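Local coordinates for protein VirX1 (Cyanophage Syn10, PDB 6QGM) that iodinates diverse substrates as a viral halogenase of the tryptophan halogenase family, probably with the help of a flavin cofactor, at residues B[54-57]-B[58-62]. Sequence-based numbering, arbitrary orientation.
Sequences NKFL and HLLDL
Helix 52-59 ends here in a Schellman motif: the amides of H58, L59 and L60 bond to the carbonyls of N54, K55 and F56, and D61 then turns to a positive phi of 64°, which lets L62 N reach back to L57 O over 3.0 Å in a nearly straight bond (168°), while D61 N bonds to H58 O. This reversal is a textbook example of how a helix stops, and the motif's hydrophobic contact, L57 with L62, closes it. Their side chains meet at about a right angle, CD2 of L57 lying 3.6 Å from CD1 of L62, and W67 of helix 64-67 touches both. One helical turn apart, F56 and L60 form a separate apolar pair. The F56 ring, its CG swung opposite the backbone N (chi1 -179°), slants across the L60 side chain, whose CG stands over one ring face, offset toward the rim. L60 also packs on L176 and I180 of helix 169-181. H58 stacks its ring on W161, while D61 forms salt bridges with K25 and with K478 of the second subunit, placing the turn at a subunit interface. Between the F56 and L60 side chains, CE2 and CD1 come closest, at 3.4 Å.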
loop_
_atom_site.group_PDB
_atom_site.type_symbol
_atom_site.label_atom_id
_atom_site.label_comp_id
_atom_site.label_asym_id
_atom_site.label_seq_id
_atom_site.Cartn_x
_atom_site.Cartn_y
_atom_site.Cartn_z
ATOM N N ASN B 54 20.079 22.960 -0.781
ATOM C CA ASN B 54 21.221 22.810 -1.718
ATOM C C ASN B 54 20.677 22.722 -3.156
ATOM O O ASN B 54 21.290 23.353 -4.058
ATOM C CB ASN B 54 22.135 21.648 -1.325
ATOM C CG ASN B 54 22.945 21.881 -0.074
ATOM O OD1 ASN B 54 23.939 22.610 -0.105
ATOM N ND2 ASN B 54 22.550 21.248 1.021
ATOM N N LYS B 55 19.568 22.002 -3.373
ATOM C CA LYS B 55 18.929 21.863 -4.708
ATOM C C LYS B 55 18.524 23.253 -5.217
ATOM O O LYS B 55 18.769 23.541 -6.405
ATOM C CB LYS B 55 17.675 20.981 -4.638
ATOM C CG LYS B 55 16.988 20.651 -5.950
ATOM C CD LYS B 55 15.500 20.449 -5.788
ATOM C CE LYS B 55 14.930 19.746 -6.993
ATOM N NZ LYS B 55 13.688 19.013 -6.653
ATOM N N PHE B 56 17.911 24.069 -4.353
ATOM C CA PHE B 56 17.487 25.453 -4.673
ATOM C C PHE B 56 18.730 26.242 -5.094
ATOM O O PHE B 56 18.739 26.841 -6.193
ATOM C CB PHE B 56 16.748 26.090 -3.488
ATOM C CG PHE B 56 16.254 27.487 -3.746
ATOM C CD1 PHE B 56 15.036 27.698 -4.372
ATOM C CD2 PHE B 56 17.022 28.594 -3.402
ATOM C CE1 PHE B 56 14.610 28.983 -4.667
ATOM C CE2 PHE B 56 16.580 29.879 -3.675
ATOM C CZ PHE B 56 15.375 30.070 -4.308
ATOM N N LEU B 57 19.771 26.227 -4.260
ATOM C CA LEU B 57 21.025 26.981 -4.527
ATOM C C LEU B 57 21.622 26.536 -5.871
ATOM O O LEU B 57 22.012 27.417 -6.669
ATOM C CB LEU B 57 21.994 26.752 -3.366
ATOM C CG LEU B 57 21.614 27.452 -2.064
ATOM C CD1 LEU B 57 22.424 26.883 -0.906
ATOM C CD2 LEU B 57 21.785 28.963 -2.202
ATOM N N HIS B 58 21.654 25.222 -6.120
ATOM C CA HIS B 58 22.243 24.618 -7.347
ATOM C C HIS B 58 21.421 25.051 -8.572
ATOM O O HIS B 58 22.042 25.399 -9.598
ATOM C CB HIS B 58 22.407 23.093 -7.150
ATOM C CG HIS B 58 23.700 22.715 -6.499
ATOM N ND1 HIS B 58 24.858 22.517 -7.233
ATOM C CD2 HIS B 58 24.044 22.505 -5.206
ATOM C CE1 HIS B 58 25.853 22.205 -6.424
ATOM N NE2 HIS B 58 25.376 22.187 -5.178
ATOM N N LEU B 59 20.089 25.081 -8.447
ATOM C CA LEU B 59 19.153 25.514 -9.525
ATOM C C LEU B 59 19.397 26.985 -9.882
ATOM O O LEU B 59 19.168 27.335 -11.052
ATOM C CB LEU B 59 17.700 25.308 -9.071
ATOM C CG LEU B 59 17.159 23.884 -9.147
ATOM C CD1 LEU B 59 15.897 23.752 -8.309
ATOM C CD2 LEU B 59 16.890 23.485 -10.595
ATOM N N LEU B 60 19.841 27.807 -8.924
ATOM C CA LEU B 60 20.085 29.263 -9.133
ATOM C C LEU B 60 21.572 29.545 -9.381
ATOM O O LEU B 60 21.895 30.744 -9.527
ATOM C CB LEU B 60 19.591 30.051 -7.916
ATOM C CG LEU B 60 18.079 30.047 -7.694
ATOM C CD1 LEU B 60 17.694 31.089 -6.663
ATOM C CD2 LEU B 60 17.318 30.306 -8.986
ATOM N N ASP B 61 22.427 28.504 -9.407
ATOM C CA ASP B 61 23.887 28.574 -9.699
ATOM C C ASP B 61 24.626 29.378 -8.625
ATOM O O ASP B 61 25.673 29.957 -8.949
ATOM C CB ASP B 61 24.167 29.208 -11.062
ATOM C CG ASP B 61 23.827 28.329 -12.255
ATOM O OD1 ASP B 61 24.257 27.142 -12.258
ATOM O OD2 ASP B 61 23.158 28.857 -13.183
ATOM N N LEU B 62 24.128 29.393 -7.388
ATOM C CA LEU B 62 24.691 30.212 -6.283
ATOM C C LEU B 62 25.861 29.455 -5.656
ATOM O O LEU B 62 25.609 28.395 -5.078
ATOM C CB LEU B 62 23.590 30.488 -5.257
ATOM C CG LEU B 62 22.558 31.522 -5.687
ATOM C CD1 LEU B 62 21.311 31.424 -4.830
ATOM C CD2 LEU B 62 23.106 32.929 -5.639
#